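Local coordinates for niemann-Pick type C2 protein (Camponotus japonicus, PDB 3WEB) that binds oleic acid inside an immunoglobulin-like beta-sandwich and probably carries lipid-like signals in the chemical communication of worker ants, at residues 41-46 / 88-93; 49-54 / 81-86; 109-114 / 122-127. All coordinates share one frame; numbering follows the deposited sequence.

Contact 1 of 3, residues 41-46 / 88-93; sequences KFTPSV and DVEIEY
F42 O is approached twice from the facing segment: I91 N makes a 2.9 Å hydrogen bond to it at 170°, and E90 CA adds a C-H...O contact at 3.3 Å to the same oxygen. With the return bond from F42 N to I91 O, this defines an antiparallel hydrogen-bonded pair, while K41 and E92 form the adjoining non-hydrogen-bonded pair. Ahead of strand 91-99, D88 N still reaches P44 O at 2.9 Å. I91 lies over one face of the F42 ring, its CG1 4.0 Å from the centroid and 21° off the normal. Its chi1 of 51° places CG1 there, between the backbone N and the carbonyl carbon; CD1 of I91 is 3.6 Å from F42 CZ. T43 OG1 packs on E90 CB, the two side chains crossing at about a right angle, and one water joins T43 OG1 to E90 OE2. That carboxylate oxygen is also hydrogen-bonded to S14. A second water links S45 O with D88 OD1. Strand 34-44 lies between strands 11-18 and 91-99 in a three-stranded antiparallel sheet; from it F42 reaches across the sandwich to F114, edge to face, and touches I122 and T123.

Contact 2 of 3, residues 49-54 / 81-86; sequences KNVEAK and VKCPLK
C83 and V51 point their side chains at each other's segments, and L85 comes in beside them so that its side chain crosses that of V51 at about a right angle. The touching branch of V51 is CG2, which lies 3.8 Å from L85 CD1 and 4.1 Å from C83 SG. With V51 CG1 anti to the backbone N (chi1 -178°), CG2 is left beside that nitrogen and able to meet both neighbours. L85 reaches the contact from the flank with one methyl.

C83 packs against backbone more than against side chain. Its CB is 3.4 Å from K49 O, and SG lies 3.7 Å from N50 CA, so the residue rests on the chain where 49-50 leads into strand 51-59. The peptide bond between C83 and P84 is cis; past this bend P84 CB approaches K49 CA only loosely, at 4.4 Å. The covalent partner of C83 SG is C74, so the sulphur is half of a disulfide within the loop that follows strand 62-66.

Three nitrogens of 49-50 have partners outside the two segments: N50 ND2 bonds to E72, and the backbone nitrogens of K49 and N50 both bond to E117 OE1. V51 also touches F114, and L85 touches F42, P44 and I91, which continues the apolar layer toward the interior of the sandwich.

No hydrogen bond crosses from one segment to the other, and the contact buries just 208 Å². The chemistry is therefore that of dispersion between methyls, a disulfide sulphur and backbone atoms, and the disulfide to C74 and the bonds to E72 and E117 probably hold the two segments in place.

Contact 3 of 3, residues 109-114 / 122-127; sequences EIMWEF and ITCVKF. With OLA (oleic acid), chain B.
The beta hairpin of strands 107-116 and 121-131 lines the oleic acid pocket with I110, W112 and F127, its segments running antiparallel at 168°. W112 lays one face against the lipid, CD2 standing 3.8 Å from OLA C8. F127 instead meets the acyl chain at its ring edge, with CZ 3.7 Å from OLA C11, while I110 CB sits over a face of the F127 ring, 21° off its normal. Paired backbone bonds join I110 to F127 and W112 to V125; the one from I110 N to F127 O is nearly straight, 2.8 Å at 176°. A classic bulge ends this regularity: I122 N (2.7 Å) and T123 N (3.2 Å) both donate to F114 O. Water links W112 O to T123 OG1. On the face away from the lipid, M111 CG packs on K126 CG, and E113 CG lies 3.7 Å from C124 SG, which is disulfide-bonded to C6. E109 OE2 and K126 NZ form a long salt bridge at 3.8 Å. Strand 51-59 flanks 109-114, residues 4-6 flank 122-127, and across the sandwich V125 meets strand 11-18 while W112, F114 and T123 meet M40 of strand 34-44.

Contact 3 is the buried one, its centre about 6 Å from that of the chain; contacts 1 and 2, partly buried, have theirs about 14 and 13 Å from it and about 10 Å apart. Contact 2 is nested in the loop that contact 1 closes, and I91 CD1 meets L85 CD2 at 3.6 Å. Contacts 1 and 3 belong to facing sheets, joined by packing of Y93 on W112 and F114, whereas contacts 2 and 3 share a sheet through strands 51-59 and 107-116. Backbone pairing organises contacts 1 and 3, with bridging waters in both; contact 2 has neither between its segments and relies on apolar packing. Lipid touches the segments of contact 3 directly.

Contact 1 of 3, residues 41-46 / 88-93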
loop_
_atom_site.group_PDB
_atom_site.type_symbol
_atom_site.label_atom_id
_atom_site.label_comp_id
_atom_site.label_asym_id
_atom_site.label_seq_id
_atom_site.Cartn_x
_atom_site.Cartn_y
_atom_site.Cartn_z
ATOM N N LYS A 41 8.541 -3.574 0.217
ATOM C CA LYS A 41 9.292 -4.750 -0.237
ATOM C C LYS A 41 8.406 -5.972 -0.099
ATOM O O LYS A 41 7.898 -6.261 0.990
ATOM C CB LYS A 41 10.566 -4.946 0.580
ATOM C CG LYS A 41 11.512 -3.758 0.537
ATOM C CD LYS A 41 12.686 -3.993 1.469
ATOM C CE LYS A 41 13.489 -2.720 1.662
ATOM N NZ LYS A 41 14.664 -2.979 2.540
ATOM N N PHE A 42 8.201 -6.664 -1.213
ATOM C CA PHE A 42 7.287 -7.797 -1.227
ATOM C C PHE A 42 7.748 -8.919 -2.153
ATOM O O PHE A 42 8.568 -8.711 -3.052
ATOM C CB PHE A 42 5.853 -7.340 -1.551
ATOM C CG PHE A 42 5.634 -6.934 -2.986
ATOM C CD1 PHE A 42 6.117 -5.712 -3.468
ATOM C CD2 PHE A 42 4.922 -7.760 -3.849
ATOM C CE1 PHE A 42 5.905 -5.329 -4.787
ATOM C CE2 PHE A 42 4.699 -7.379 -5.169
ATOM C CZ PHE A 42 5.199 -6.172 -5.641
ATOM N N THR A 43 7.193 -10.099 -1.916
ATOM C CA THR A 43 7.551 -11.302 -2.648
ATOM C C THR A 43 6.297 -12.103 -3.016
ATOM O O THR A 43 5.609 -12.607 -2.122
ATOM C CB THR A 43 8.463 -12.221 -1.802
ATOM O OG1 THR A 43 9.575 -11.477 -1.283
ATOM C CG2 THR A 43 8.985 -13.373 -2.641
ATOM N N PRO A 44 6.013 -12.242 -4.326
ATOM C CA PRO A 44 4.922 -13.131 -4.752
ATOM C C PRO A 44 5.357 -14.592 -4.606
ATOM O O PRO A 44 6.550 -14.903 -4.766
ATOM C CB PRO A 44 4.734 -12.773 -6.234
ATOM C CG PRO A 44 6.089 -12.304 -6.685
ATOM C CD PRO A 44 6.757 -11.681 -5.473
ATOM N N SER A 45 4.418 -15.481 -4.287
ATOM C CA SER A 45 4.741 -16.902 -4.132
ATOM C C SER A 45 4.449 -17.679 -5.416
ATOM O O SER A 45 4.683 -18.893 -5.489
ATOM C CB SER A 45 3.982 -17.510 -2.952
ATOM O OG SER A 45 2.586 -17.334 -3.104
ATOM N N VAL A 46 3.920 -16.961 -6.406
ATOM C CA VAL A 46 3.648 -17.470 -7.749
ATOM C C VAL A 46 4.085 -16.427 -8.779
ATOM O O VAL A 46 4.320 -15.270 -8.429
ATOM C CB VAL A 46 2.144 -17.776 -7.957
ATOM C CG1 VAL A 46 1.681 -18.911 -7.045
ATOM C CG2 VAL A 46 1.291 -16.524 -7.762
ATOM N N ASP A 88 8.944 -16.001 -5.919
ATOM C CA ASP A 88 9.963 -16.073 -4.857
ATOM C C ASP A 88 11.056 -15.011 -4.895
ATOM O O ASP A 88 12.039 -15.100 -4.153
ATOM C CB ASP A 88 10.604 -17.471 -4.801
ATOM C CG ASP A 88 9.620 -18.545 -4.407
ATOM O OD1 ASP A 88 8.622 -18.221 -3.743
ATOM O OD2 ASP A 88 9.846 -19.722 -4.753
ATOM N N VAL A 89 10.884 -14.005 -5.742
ATOM C CA VAL A 89 11.864 -12.927 -5.843
ATOM C C VAL A 89 11.305 -11.694 -5.151
ATOM O O VAL A 89 10.214 -11.231 -5.492
ATOM C CB VAL A 89 12.227 -12.624 -7.318
ATOM C CG1 VAL A 89 13.156 -11.424 -7.422
ATOM C CG2 VAL A 89 12.888 -13.837 -7.966
ATOM N N GLU A 90 12.038 -11.184 -4.163
ATOM C CA GLU A 90 11.629 -9.951 -3.500
ATOM C C GLU A 90 11.913 -8.754 -4.383
ATOM O O GLU A 90 12.991 -8.641 -4.965
ATOM C CB GLU A 90 12.313 -9.772 -2.147
ATOM C CG GLU A 90 11.686 -8.639 -1.338
ATOM C CD GLU A 90 12.203 -8.563 0.080
ATOM O OE1 GLU A 90 13.435 -8.546 0.264
ATOM O OE2 GLU A 90 11.377 -8.515 1.010
ATOM N N ILE A 91 10.924 -7.871 -4.479
ATOM C CA ILE A 91 11.016 -6.643 -5.261
ATOM C C ILE A 91 10.463 -5.486 -4.435
ATOM O O ILE A 91 9.886 -5.705 -3.371
ATOM C CB ILE A 91 10.256 -6.761 -6.600
ATOM C CG1 ILE A 91 8.826 -7.268 -6.352
ATOM C CG2 ILE A 91 11.011 -7.696 -7.543
ATOM C CD1 ILE A 91 7.955 -7.315 -7.588
ATOM N N GLU A 92 10.653 -4.268 -4.930
ATOM C CA GLU A 92 10.244 -3.079 -4.204
ATOM C C GLU A 92 9.377 -2.169 -5.058
ATOM O O GLU A 92 9.747 -1.790 -6.174
ATOM C CB GLU A 92 11.464 -2.318 -3.699
ATOM C CG GLU A 92 11.102 -1.023 -2.994
ATOM C CD GLU A 92 12.327 -0.262 -2.565
ATOM O OE1 GLU A 92 13.193 0.002 -3.420
ATOM O OE2 GLU A 92 12.420 0.050 -1.365
ATOM N N TYR A 93 8.207 -1.848 -4.517
ATOM C CA TYR A 93 7.318 -0.841 -5.072
ATOM C C TYR A 93 7.591 0.527 -4.454
ATOM O O TYR A 93 7.842 0.632 -3.249
ATOM C CB TYR A 93 5.884 -1.240 -4.785
ATOM C CG TYR A 93 4.847 -0.183 -5.100
ATOM C CD1 TYR A 93 4.474 0.072 -6.412
ATOM C CD2 TYR A 93 4.226 0.536 -4.083
ATOM C CE1 TYR A 93 3.507 1.022 -6.709
ATOM C CE2 TYR A 93 3.255 1.486 -4.372
ATOM C CZ TYR A 93 2.906 1.725 -5.685
ATOM O OH TYR A 93 1.929 2.651 -5.972
HETATM O O HOH W 1 8.903 -9.799 0.775
HETATM O O HOH W 2 6.614 -20.034 -3.635
#

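Contact 2 of 3, residues 49-54 / 81-86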
loop_
_atom_site.group_PDB
_atom_site.type_symbol
_atom_site.label_atom_id
_atom_site.label_comp_id
_atom_site.label_asym_id
_atom_site.label_seq_id
_atom_site.Cartn_x
_atom_site.Cartn_y
_atom_site.Cartn_z
ATOM N N LYS A 49 1.320 -12.006 -13.650
ATOM C CA LYS A 49 1.292 -11.356 -14.959
ATOM C C LYS A 49 0.935 -9.877 -14.915
ATOM O O LYS A 49 1.447 -9.092 -15.709
ATOM C CB LYS A 49 0.352 -12.096 -15.911
ATOM C CG LYS A 49 0.960 -13.369 -16.481
ATOM C CD LYS A 49 0.045 -14.036 -17.497
ATOM C CE LYS A 49 -0.223 -13.159 -18.710
ATOM N NZ LYS A 49 -1.183 -13.807 -19.642
ATOM N N ASN A 50 0.047 -9.505 -13.999
ATOM C CA ASN A 50 -0.369 -8.114 -13.827
ATOM C C ASN A 50 -0.747 -7.857 -12.373
ATOM O O ASN A 50 -1.221 -8.762 -11.680
ATOM C CB ASN A 50 -1.553 -7.782 -14.744
ATOM C CG ASN A 50 -1.823 -6.293 -14.846
ATOM O OD1 ASN A 50 -0.912 -5.489 -15.058
ATOM N ND2 ASN A 50 -3.091 -5.916 -14.720
ATOM N N VAL A 51 -0.540 -6.622 -11.919
ATOM C CA VAL A 51 -0.858 -6.244 -10.540
ATOM C C VAL A 51 -1.881 -5.107 -10.526
ATOM O O VAL A 51 -1.702 -4.104 -11.211
ATOM C CB VAL A 51 0.404 -5.808 -9.754
ATOM C CG1 VAL A 51 0.056 -5.468 -8.305
ATOM C CG2 VAL A 51 1.468 -6.894 -9.792
ATOM N N GLU A 52 -2.938 -5.267 -9.738
ATOM C CA GLU A 52 -3.906 -4.187 -9.501
ATOM C C GLU A 52 -3.950 -3.881 -8.009
ATOM O O GLU A 52 -4.244 -4.765 -7.200
ATOM C CB GLU A 52 -5.312 -4.566 -9.982
ATOM C CG GLU A 52 -5.475 -4.674 -11.493
ATOM C CD GLU A 52 -6.899 -5.026 -11.902
ATOM O OE1 GLU A 52 -7.791 -4.158 -11.783
ATOM O OE2 GLU A 52 -7.134 -6.167 -12.360
ATOM N N ALA A 53 -3.650 -2.638 -7.649
ATOM C CA ALA A 53 -3.688 -2.219 -6.252
ATOM C C ALA A 53 -5.084 -1.759 -5.830
ATOM O O ALA A 53 -5.868 -1.266 -6.645
ATOM C CB ALA A 53 -2.671 -1.126 -5.982
ATOM N N LYS A 54 -5.368 -1.935 -4.541
ATOM C CA LYS A 54 -6.644 -1.571 -3.934
ATOM C C LYS A 54 -6.366 -0.917 -2.588
ATOM O O LYS A 54 -5.494 -1.365 -1.839
ATOM C CB LYS A 54 -7.503 -2.818 -3.697
ATOM C CG LYS A 54 -7.776 -3.663 -4.932
ATOM C CD LYS A 54 -8.751 -2.964 -5.856
ATOM C CE LYS A 54 -9.184 -3.883 -6.980
ATOM N NZ LYS A 54 -10.141 -3.160 -7.862
ATOM N N VAL A 81 8.424 -1.268 -10.512
ATOM C CA VAL A 81 8.040 -2.672 -10.643
ATOM C C VAL A 81 7.653 -2.981 -12.088
ATOM O O VAL A 81 6.773 -2.333 -12.656
ATOM C CB VAL A 81 6.855 -3.037 -9.717
ATOM C CG1 VAL A 81 6.509 -4.518 -9.840
ATOM C CG2 VAL A 81 7.177 -2.710 -8.275
ATOM N N LYS A 82 8.308 -3.976 -12.672
ATOM C CA LYS A 82 7.976 -4.415 -14.025
ATOM C C LYS A 82 7.446 -5.842 -14.004
ATOM O O LYS A 82 8.084 -6.748 -13.471
ATOM C CB LYS A 82 9.187 -4.324 -14.959
ATOM C CG LYS A 82 9.693 -2.913 -15.254
ATOM C CD LYS A 82 10.579 -2.927 -16.501
ATOM C CE LYS A 82 11.482 -1.705 -16.576
ATOM N NZ LYS A 82 12.581 -1.779 -15.569
ATOM N N CYS A 83 6.269 -6.029 -14.592
ATOM C CA CYS A 83 5.678 -7.349 -14.781
ATOM C C CYS A 83 6.302 -8.052 -16.000
ATOM O O CYS A 83 6.801 -7.386 -16.903
ATOM C CB CYS A 83 4.168 -7.205 -14.980
ATOM S SG CYS A 83 3.208 -7.117 -13.446
ATOM N N PRO A 84 6.281 -9.398 -16.029
ATOM C CA PRO A 84 5.733 -10.293 -15.005
ATOM C C PRO A 84 6.626 -10.400 -13.767
ATOM O O PRO A 84 7.851 -10.269 -13.862
ATOM C CB PRO A 84 5.643 -11.638 -15.732
ATOM C CG PRO A 84 6.730 -11.589 -16.748
ATOM C CD PRO A 84 6.819 -10.151 -17.184
ATOM N N LEU A 85 6.006 -10.629 -12.614
ATOM C CA LEU A 85 6.748 -10.843 -11.375
ATOM C C LEU A 85 7.152 -12.296 -11.294
ATOM O O LEU A 85 6.343 -13.197 -11.551
ATOM C CB LEU A 85 5.900 -10.484 -10.152
ATOM C CG LEU A 85 5.077 -9.190 -10.151
ATOM C CD1 LEU A 85 4.413 -9.008 -8.788
ATOM C CD2 LEU A 85 5.913 -7.971 -10.516
ATOM N N LYS A 86 8.414 -12.519 -10.960
ATOM C CA LYS A 86 8.920 -13.872 -10.796
ATOM C C LYS A 86 8.640 -14.406 -9.396
ATOM O O LYS A 86 8.883 -13.734 -8.388
ATOM C CB LYS A 86 10.422 -13.921 -11.072
ATOM C CG LYS A 86 10.828 -13.539 -12.486
ATOM C CD LYS A 86 12.330 -13.697 -12.603
ATOM C CE LYS A 86 12.798 -13.603 -14.042
ATOM N NZ LYS A 86 14.274 -13.456 -14.035
#

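Contact 3 of 3, residues 109-114 / 122-127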
loop_
_atom_site.group_PDB
_atom_site.type_symbol
_atom_site.label_atom_id
_atom_site.label_comp_id
_atom_site.label_asym_id
_atom_site.label_seq_id
_atom_site.Cartn_x
_atom_site.Cartn_y
_atom_site.Cartn_z
ATOM N N GLU A 109 -7.823 3.578 10.149
ATOM C CA GLU A 109 -7.032 2.439 9.707
ATOM C C GLU A 109 -7.063 2.396 8.195
ATOM O O GLU A 109 -8.108 2.603 7.569
ATOM C CB GLU A 109 -7.574 1.121 10.250
ATOM C CG GLU A 109 -7.239 0.835 11.703
ATOM C CD GLU A 109 -7.690 -0.551 12.122
ATOM O OE1 GLU A 109 -8.906 -0.835 12.039
ATOM O OE2 GLU A 109 -6.831 -1.367 12.522
ATOM N N ILE A 110 -5.905 2.126 7.615
ATOM C CA ILE A 110 -5.770 2.029 6.175
ATOM C C ILE A 110 -5.467 0.576 5.838
ATOM O O ILE A 110 -4.683 -0.074 6.535
ATOM C CB ILE A 110 -4.668 2.982 5.660
ATOM C CG1 ILE A 110 -5.161 4.429 5.756
ATOM C CG2 ILE A 110 -4.269 2.644 4.226
ATOM C CD1 ILE A 110 -4.069 5.466 5.629
ATOM N N MET A 111 -6.124 0.064 4.798
ATOM C CA MET A 111 -5.827 -1.260 4.272
ATOM C C MET A 111 -5.431 -1.121 2.820
ATOM O O MET A 111 -6.117 -0.464 2.046
ATOM C CB MET A 111 -7.022 -2.200 4.399
ATOM C CG MET A 111 -7.386 -2.567 5.832
ATOM S SD MET A 111 -8.908 -3.534 5.908
ATOM C CE MET A 111 -8.537 -4.834 4.727
ATOM N N TRP A 112 -4.318 -1.743 2.459
ATOM C CA TRP A 112 -3.735 -1.550 1.143
ATOM C C TRP A 112 -3.314 -2.899 0.597
ATOM O O TRP A 112 -2.545 -3.624 1.240
ATOM C CB TRP A 112 -2.546 -0.593 1.269
ATOM C CG TRP A 112 -1.742 -0.361 0.029
ATOM C CD1 TRP A 112 -2.212 -0.128 -1.236
ATOM C CD2 TRP A 112 -0.313 -0.276 -0.051
ATOM N NE1 TRP A 112 -1.164 0.065 -2.102
ATOM C CE2 TRP A 112 0.014 -0.019 -1.403
ATOM C CE3 TRP A 112 0.723 -0.408 0.887
ATOM C CZ2 TRP A 112 1.339 0.110 -1.847
ATOM C CZ3 TRP A 112 2.047 -0.272 0.445
ATOM C CH2 TRP A 112 2.339 -0.020 -0.914
ATOM N N GLU A 113 -3.834 -3.234 -0.584
ATOM C CA GLU A 113 -3.625 -4.547 -1.184
ATOM C C GLU A 113 -3.043 -4.473 -2.587
ATOM O O GLU A 113 -3.341 -3.557 -3.351
ATOM C CB GLU A 113 -4.944 -5.331 -1.266
ATOM C CG GLU A 113 -5.774 -5.364 0.008
ATOM C CD GLU A 113 -7.054 -6.171 -0.148
ATOM O OE1 GLU A 113 -7.492 -6.400 -1.300
ATOM O OE2 GLU A 113 -7.622 -6.579 0.889
ATOM N N PHE A 114 -2.202 -5.449 -2.915
ATOM C CA PHE A 114 -1.829 -5.717 -4.302
ATOM C C PHE A 114 -2.465 -7.046 -4.671
ATOM O O PHE A 114 -2.284 -8.042 -3.967
ATOM C CB PHE A 114 -0.307 -5.864 -4.457
ATOM C CG PHE A 114 0.443 -4.570 -4.628
ATOM C CD1 PHE A 114 -0.165 -3.331 -4.441
ATOM C CD2 PHE A 114 1.795 -4.598 -4.965
ATOM C CE1 PHE A 114 0.549 -2.151 -4.601
ATOM C CE2 PHE A 114 2.515 -3.418 -5.126
ATOM C CZ PHE A 114 1.893 -2.193 -4.944
ATOM N N ILE A 122 -1.785 -10.673 -3.363
ATOM C CA ILE A 122 -0.336 -10.845 -3.216
ATOM C C ILE A 122 0.079 -10.284 -1.863
ATOM O O ILE A 122 0.838 -10.916 -1.123
ATOM C CB ILE A 122 0.447 -10.107 -4.324
ATOM C CG1 ILE A 122 -0.071 -10.499 -5.716
ATOM C CG2 ILE A 122 1.941 -10.401 -4.206
ATOM C CD1 ILE A 122 0.280 -9.496 -6.798
ATOM N N THR A 123 -0.427 -9.089 -1.549
ATOM C CA THR A 123 -0.161 -8.442 -0.261
ATOM C C THR A 123 -1.419 -7.808 0.298
ATOM O O THR A 123 -2.286 -7.373 -0.461
ATOM C CB THR A 123 0.882 -7.318 -0.396
ATOM O OG1 THR A 123 0.409 -6.343 -1.330
ATOM C CG2 THR A 123 2.213 -7.870 -0.873
ATOM N N CYS A 124 -1.491 -7.735 1.626
ATOM C CA CYS A 124 -2.514 -6.952 2.316
ATOM C C CYS A 124 -1.863 -6.348 3.544
ATOM O O CYS A 124 -1.450 -7.078 4.450
ATOM C CB CYS A 124 -3.688 -7.836 2.731
ATOM S SG CYS A 124 -5.154 -6.927 3.272
ATOM N N VAL A 125 -1.783 -5.019 3.556
ATOM C CA VAL A 125 -1.135 -4.255 4.625
ATOM C C VAL A 125 -2.204 -3.448 5.341
ATOM O O VAL A 125 -3.036 -2.820 4.694
ATOM C CB VAL A 125 -0.086 -3.277 4.048
ATOM C CG1 VAL A 125 0.578 -2.473 5.160
ATOM C CG2 VAL A 125 0.958 -4.028 3.216
ATOM N N LYS A 126 -2.183 -3.480 6.673
ATOM C CA LYS A 126 -3.130 -2.720 7.478
ATOM C C LYS A 126 -2.374 -1.926 8.539
ATOM O O LYS A 126 -1.538 -2.473 9.258
ATOM C CB LYS A 126 -4.131 -3.665 8.139
ATOM C CG LYS A 126 -5.200 -2.988 8.971
ATOM C CD LYS A 126 -5.995 -4.052 9.706
ATOM C CE LYS A 126 -7.362 -3.557 10.132
ATOM N NZ LYS A 126 -7.997 -4.598 10.988
ATOM N N PHE A 127 -2.647 -0.631 8.621
ATOM C CA PHE A 127 -1.975 0.195 9.627
ATOM C C PHE A 127 -2.830 1.389 10.043
ATOM O O PHE A 127 -3.692 1.837 9.269
ATOM C CB PHE A 127 -0.596 0.647 9.122
ATOM C CG PHE A 127 -0.648 1.559 7.932
ATOM C CD1 PHE A 127 -0.784 1.044 6.647
ATOM C CD2 PHE A 127 -0.536 2.932 8.098
ATOM C CE1 PHE A 127 -0.817 1.894 5.552
ATOM C CE2 PHE A 127 -0.574 3.787 7.014
ATOM C CZ PHE A 127 -0.717 3.264 5.737
HETATM C C1 OLA B . -2.211 6.400 -6.373
HETATM O O1 OLA B . -2.201 5.379 -7.100
HETATM O O2 OLA B . -3.160 7.218 -6.364
HETATM C C2 OLA B . -1.023 6.664 -5.474
HETATM C C3 OLA B . -1.433 6.597 -4.005
HETATM C C4 OLA B . -0.477 5.723 -3.203
HETATM C C5 OLA B . -1.163 4.462 -2.693
HETATM C C6 OLA B . -0.457 3.892 -1.469
HETATM C C7 OLA B . -1.353 4.024 -0.244
HETATM C C8 OLA B . -0.757 3.385 1.009
HETATM C C9 OLA B . 0.254 4.308 1.661
HETATM C C10 OLA B . -0.059 5.270 2.534
HETATM C C11 OLA B . -1.473 5.559 2.987
HETATM C C12 OLA B . -1.643 7.056 3.205
HETATM C C13 OLA B . -2.970 7.545 2.639
HETATM C C14 OLA B . -2.994 9.067 2.582
HETATM C C15 OLA B . -4.422 9.599 2.607
HETATM C C16 OLA B . -4.811 10.178 1.252
HETATM C C17 OLA B . -4.898 11.699 1.313
HETATM C C18 OLA B . -5.959 12.227 0.372
HETATM O O HOH W 3 -0.101 -3.916 -0.166
#